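Local coordinates for protein succinate-semialdehyde dehydrogenase (NAD(P)(+)) (Marinobacter aquaeolei, PDB 3RH9) that probably oxidises succinate semialdehyde to succinate with a nicotinamide cofactor, at residues L368-R380 with T389-T401. Sequence-based numbering, arbitrary orientation.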
loop_
_atom_site.group_PDB
_atom_site.type_symbol
_atom_site.label_atom_id
_atom_site.label_comp_id
_atom_site.label_asym_id
_atom_site.label_seq_id
_atom_site.Cartn_x
_atom_site.Cartn_y
_atom_site.Cartn_z
ATOM N N LEU A 368 -5.689 -14.399 -36.097
ATOM C CA LEU A 368 -5.945 -13.680 -34.872
ATOM C C LEU A 368 -6.235 -12.237 -35.240
ATOM O O LEU A 368 -6.301 -11.363 -34.367
ATOM C CB LEU A 368 -4.743 -13.770 -33.943
ATOM C CG LEU A 368 -4.528 -15.194 -33.436
ATOM C CD1 LEU A 368 -3.379 -15.280 -32.449
ATOM C CD2 LEU A 368 -5.815 -15.682 -32.812
ATOM N N PHE A 369 -6.415 -11.990 -36.538
ATOM C CA PHE A 369 -6.681 -10.632 -37.015
ATOM C C PHE A 369 -8.138 -10.235 -36.811
ATOM O O PHE A 369 -9.061 -10.847 -37.356
ATOM C CB PHE A 369 -6.272 -10.446 -38.480
ATOM C CG PHE A 369 -4.842 -10.788 -38.758
ATOM C CD1 PHE A 369 -3.851 -9.838 -38.608
ATOM C CD2 PHE A 369 -4.490 -12.066 -39.178
ATOM C CE1 PHE A 369 -2.509 -10.157 -38.864
ATOM C CE2 PHE A 369 -3.169 -12.395 -39.444
ATOM C CZ PHE A 369 -2.169 -11.438 -39.281
ATOM N N PHE A 370 -8.341 -9.204 -36.007
ATOM C CA PHE A 370 -9.674 -8.722 -35.741
ATOM C C PHE A 370 -9.778 -7.270 -36.175
ATOM O O PHE A 370 -9.037 -6.415 -35.704
ATOM C CB PHE A 370 -9.992 -8.873 -34.263
ATOM C CG PHE A 370 -11.453 -8.840 -33.956
ATOM C CD1 PHE A 370 -12.176 -7.672 -34.107
ATOM C CD2 PHE A 370 -12.104 -9.981 -33.509
ATOM C CE1 PHE A 370 -13.519 -7.643 -33.826
ATOM C CE2 PHE A 370 -13.448 -9.952 -33.222
ATOM C CZ PHE A 370 -14.159 -8.782 -33.384
ATOM N N PRO A 371 -10.713 -6.993 -37.085
ATOM C CA PRO A 371 -10.914 -5.699 -37.740
ATOM C C PRO A 371 -11.489 -4.648 -36.796
ATOM O O PRO A 371 -12.336 -4.956 -35.969
ATOM C CB PRO A 371 -11.958 -6.015 -38.816
ATOM C CG PRO A 371 -12.075 -7.506 -38.849
ATOM C CD PRO A 371 -11.723 -7.973 -37.499
ATOM N N PRO A 372 -11.052 -3.398 -36.937
ATOM C CA PRO A 372 -11.605 -2.355 -36.088
ATOM C C PRO A 372 -13.108 -2.291 -36.279
ATOM O O PRO A 372 -13.551 -2.193 -37.409
ATOM C CB PRO A 372 -10.936 -1.094 -36.630
ATOM C CG PRO A 372 -9.699 -1.580 -37.284
ATOM C CD PRO A 372 -10.073 -2.869 -37.895
ATOM N N THR A 373 -13.863 -2.348 -35.186
ATOM C CA THR A 373 -15.312 -2.471 -35.228
ATOM C C THR A 373 -15.993 -1.457 -34.331
ATOM O O THR A 373 -15.451 -1.064 -33.297
ATOM C CB THR A 373 -15.751 -3.855 -34.751
ATOM O OG1 THR A 373 -15.097 -4.858 -35.531
ATOM C CG2 THR A 373 -17.234 -4.009 -34.903
ATOM N N VAL A 374 -17.197 -1.051 -34.718
ATOM C CA VAL A 374 -17.943 -0.050 -33.967
ATOM C C VAL A 374 -19.417 -0.427 -33.821
ATOM O O VAL A 374 -20.149 -0.499 -34.810
ATOM C CB VAL A 374 -17.888 1.315 -34.669
ATOM C CG1 VAL A 374 -18.900 2.236 -34.059
ATOM C CG2 VAL A 374 -16.491 1.915 -34.597
ATOM N N VAL A 375 -19.870 -0.656 -32.597
ATOM C CA VAL A 375 -21.278 -0.959 -32.418
ATOM C C VAL A 375 -21.993 0.133 -31.647
ATOM O O VAL A 375 -21.431 0.729 -30.730
ATOM C CB VAL A 375 -21.522 -2.331 -31.738
ATOM C CG1 VAL A 375 -20.982 -3.439 -32.596
ATOM C CG2 VAL A 375 -20.915 -2.365 -30.337
ATOM N N GLN A 376 -23.243 0.381 -32.022
ATOM C CA GLN A 376 -24.048 1.364 -31.327
ATOM C C GLN A 376 -25.261 0.700 -30.685
ATOM O O GLN A 376 -25.718 -0.348 -31.128
ATOM C CB GLN A 376 -24.472 2.479 -32.280
ATOM C CG GLN A 376 -24.805 3.762 -31.544
ATOM C CD GLN A 376 -24.806 5.000 -32.434
ATOM O OE1 GLN A 376 -24.428 4.950 -33.616
ATOM N NE2 GLN A 376 -25.232 6.129 -31.861
ATOM N N GLY A 377 -25.756 1.300 -29.617
ATOM C CA GLY A 377 -26.925 0.785 -28.930
ATOM C C GLY A 377 -26.606 -0.125 -27.760
ATOM O O GLY A 377 -27.363 -1.054 -27.469
ATOM N N VAL A 378 -25.492 0.136 -27.085
ATOM C CA VAL A 378 -25.016 -0.751 -26.033
ATOM C C VAL A 378 -25.459 -0.320 -24.640
ATOM O O VAL A 378 -25.350 0.857 -24.300
ATOM C CB VAL A 378 -23.492 -0.802 -26.045
ATOM C CG1 VAL A 378 -22.969 -1.352 -24.722
ATOM C CG2 VAL A 378 -23.022 -1.628 -27.221
ATOM N N ASP A 379 -25.941 -1.268 -23.831
ATOM C CA ASP A 379 -26.355 -0.959 -22.455
ATOM C C ASP A 379 -25.703 -1.866 -21.421
ATOM O O ASP A 379 -24.972 -2.779 -21.773
ATOM C CB ASP A 379 -27.884 -0.981 -22.301
ATOM C CG ASP A 379 -28.486 -2.369 -22.509
ATOM O OD1 ASP A 379 -28.805 -3.036 -21.503
ATOM O OD2 ASP A 379 -28.653 -2.789 -23.676
ATOM N N ARG A 380 -25.979 -1.618 -20.148
ATOM C CA ARG A 380 -25.336 -2.357 -19.065
ATOM C C ARG A 380 -25.583 -3.862 -19.098
ATOM O O ARG A 380 -24.922 -4.606 -18.378
ATOM C CB ARG A 380 -25.734 -1.790 -17.695
ATOM C CG ARG A 380 -27.238 -1.869 -17.384
ATOM C CD ARG A 380 -27.512 -1.552 -15.924
ATOM N NE ARG A 380 -26.822 -2.511 -15.059
ATOM C CZ ARG A 380 -26.366 -2.238 -13.835
ATOM N NH1 ARG A 380 -26.525 -1.027 -13.319
ATOM N NH2 ARG A 380 -25.739 -3.171 -13.125
ATOM N N THR A 389 -12.817 -5.713 -22.771
ATOM C CA THR A 389 -12.892 -6.419 -24.047
ATOM C C THR A 389 -11.522 -6.818 -24.569
ATOM O O THR A 389 -11.378 -7.850 -25.215
ATOM C CB THR A 389 -13.628 -5.556 -25.104
ATOM O OG1 THR A 389 -15.030 -5.468 -24.780
ATOM C CG2 THR A 389 -13.462 -6.132 -26.484
ATOM N N PHE A 390 -10.520 -6.002 -24.265
ATOM C CA PHE A 390 -9.160 -6.233 -24.743
ATOM C C PHE A 390 -9.087 -6.585 -26.225
ATOM O O PHE A 390 -8.493 -7.581 -26.606
ATOM C CB PHE A 390 -8.477 -7.307 -23.907
ATOM C CG PHE A 390 -7.485 -6.759 -22.941
ATOM C CD1 PHE A 390 -7.794 -5.654 -22.175
ATOM C CD2 PHE A 390 -6.235 -7.331 -22.812
ATOM C CE1 PHE A 390 -6.881 -5.123 -21.295
ATOM C CE2 PHE A 390 -5.313 -6.810 -21.921
ATOM C CZ PHE A 390 -5.640 -5.702 -21.158
ATOM N N GLY A 391 -9.694 -5.750 -27.053
ATOM C CA GLY A 391 -9.696 -5.951 -28.485
ATOM C C GLY A 391 -10.170 -4.689 -29.180
ATOM O O GLY A 391 -10.594 -3.736 -28.526
ATOM N N PRO A 392 -10.087 -4.667 -30.515
ATOM C CA PRO A 392 -10.370 -3.472 -31.306
ATOM C C PRO A 392 -11.857 -3.234 -31.469
ATOM O O PRO A 392 -12.295 -2.954 -32.574
ATOM C CB PRO A 392 -9.781 -3.828 -32.664
ATOM C CG PRO A 392 -9.911 -5.291 -32.707
ATOM C CD PRO A 392 -9.485 -5.713 -31.348
ATOM N N LEU A 393 -12.609 -3.316 -30.382
ATOM C CA LEU A 393 -14.048 -3.125 -30.421
ATOM C C LEU A 393 -14.420 -1.810 -29.760
ATOM O O LEU A 393 -13.881 -1.476 -28.703
ATOM C CB LEU A 393 -14.719 -4.271 -29.683
ATOM C CG LEU A 393 -16.235 -4.237 -29.551
ATOM C CD1 LEU A 393 -16.891 -4.010 -30.920
ATOM C CD2 LEU A 393 -16.700 -5.540 -28.909
ATOM N N VAL A 394 -15.339 -1.061 -30.363
ATOM C CA VAL A 394 -15.740 0.219 -29.787
ATOM C C VAL A 394 -17.230 0.240 -29.510
ATOM O O VAL A 394 -18.023 0.459 -30.423
ATOM C CB VAL A 394 -15.417 1.396 -30.728
ATOM C CG1 VAL A 394 -15.903 2.718 -30.107
ATOM C CG2 VAL A 394 -13.926 1.435 -31.064
ATOM N N PRO A 395 -17.623 0.002 -28.253
ATOM C CA PRO A 395 -19.050 -0.083 -27.919
ATOM C C PRO A 395 -19.646 1.244 -27.419
ATOM O O PRO A 395 -19.144 1.837 -26.461
ATOM C CB PRO A 395 -19.091 -1.159 -26.824
ATOM C CG PRO A 395 -17.692 -1.744 -26.782
ATOM C CD PRO A 395 -16.797 -0.626 -27.221
HETATM N N MSE A 396 -20.713 1.698 -28.072
HETATM C CA MSE A 396 -21.259 3.019 -27.804
HETATM C C MSE A 396 -22.563 2.971 -27.015
HETATM O O MSE A 396 -23.543 2.361 -27.449
HETATM C CB MSE A 396 -21.481 3.756 -29.113
HETATM C CG MSE A 396 -20.234 3.925 -29.961
HETATM SE SE MSE A 396 -20.581 5.280 -31.336
HETATM C CE MSE A 396 -19.234 4.835 -32.647
ATOM N N ALA A 397 -22.567 3.614 -25.851
ATOM C CA ALA A 397 -23.746 3.669 -24.992
ATOM C C ALA A 397 -24.222 5.091 -24.969
ATOM O O ALA A 397 -23.409 5.997 -25.005
ATOM C CB ALA A 397 -23.386 3.237 -23.597
ATOM N N LEU A 398 -25.525 5.312 -24.900
ATOM C CA LEU A 398 -26.021 6.684 -24.888
ATOM C C LEU A 398 -26.204 7.202 -23.474
ATOM O O LEU A 398 -26.291 6.417 -22.537
ATOM C CB LEU A 398 -27.333 6.801 -25.664
ATOM C CG LEU A 398 -27.281 6.367 -27.127
ATOM C CD1 LEU A 398 -28.607 6.672 -27.794
ATOM C CD2 LEU A 398 -26.130 7.042 -27.858
ATOM N N PHE A 399 -26.248 8.526 -23.327
ATOM C CA PHE A 399 -26.622 9.150 -22.054
ATOM C C PHE A 399 -27.133 10.591 -22.225
ATOM O O PHE A 399 -26.905 11.232 -23.258
ATOM C CB PHE A 399 -25.449 9.112 -21.068
ATOM C CG PHE A 399 -24.410 10.165 -21.323
ATOM C CD1 PHE A 399 -23.421 9.965 -22.267
ATOM C CD2 PHE A 399 -24.421 11.354 -20.613
ATOM C CE1 PHE A 399 -22.469 10.937 -22.498
ATOM C CE2 PHE A 399 -23.473 12.321 -20.842
ATOM C CZ PHE A 399 -22.499 12.120 -21.789
ATOM N N ARG A 400 -27.814 11.099 -21.200
ATOM C CA ARG A 400 -28.266 12.497 -21.188
ATOM C C ARG A 400 -27.525 13.371 -20.156
ATOM O O ARG A 400 -26.799 14.294 -20.522
ATOM C CB ARG A 400 -29.777 12.590 -20.928
ATOM C CG ARG A 400 -30.636 11.571 -21.646
ATOM C CD ARG A 400 -31.181 12.110 -22.939
ATOM N NE ARG A 400 -31.981 13.317 -22.741
ATOM C CZ ARG A 400 -32.367 14.119 -23.731
ATOM N NH1 ARG A 400 -32.028 13.831 -24.981
ATOM N NH2 ARG A 400 -33.079 15.207 -23.476
ATOM N N THR A 401 -27.714 13.081 -18.872
ATOM C CA THR A 401 -27.247 13.979 -17.816
ATOM C C THR A 401 -25.827 13.729 -17.310
ATOM O O THR A 401 -25.305 12.624 -17.394
ATOM C CB THR A 401 -28.165 13.933 -16.590
ATOM O OG1 THR A 401 -27.889 12.743 -15.838
ATOM C CG2 THR A 401 -29.607 13.942 -17.016
#
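Strands 373-376 and 393-399 are the parallel neighbours of a beta-alpha-beta unit in the seven-stranded mixed sheet of this aldehyde dehydrogenase, with the short helix 383-386 in the connection. The short segments run in nearly the same direction, with 15° between them. Thr373 pairs with Leu393, Val374 with Val394 and Val375 with Pro395. Backbone bonds zigzag between the strands: Thr373 N to Pro392 O, Val394 N to Thr373 O (2.9 Å), Val375 N to Val394 O and Met396 N to Val375 O. Strand 354-357 flanks the pair beyond 373-376, and strand 295-299 lies beyond 393-399.

Pro392 centres an inverse gamma turn, and its carbonyl starts the pairing, receiving Thr373 N almost head-on at 3.1 Å. The ring of Pro392 reaches back to Phe370, and CG of Pro392 lies 3.6 Å from CD1 of Phe370. The Phe370 side chain leaves anti to its own N (chi1 -161°) and also meets Phe338 and Val341 of helix 335-350. Thr373 OG1 bonds Pro371 O at 2.8 Å, approaching from above the carbonyl plane. With OG1 anti to the carbonyl carbon, CG2 of Thr373 stands beside that carbon and packs on CD1 of Leu393.

Val375 and Leu393 face helix 335-350. On that face CG2 of Val375 and CG2 of Val378 both lie against CB of Pro395; the Val378 CG2 to Pro395 CB distance is 4.0 Å. On the other face Val374 and Val394 lie side by side, CG2 of Val374 to CB of Val394. CG of Gln376 meets CB of the selenomethionine Met396, which packs on Leu310 of helix 303-316.

After Gln376 the chain turns through Gly377 at a positive phi of 94°. Met396 O is gripped there by Val378 N at 3.0 Å in a nearly straight bond and, weakly, by Gly377 N at 3.3 Å.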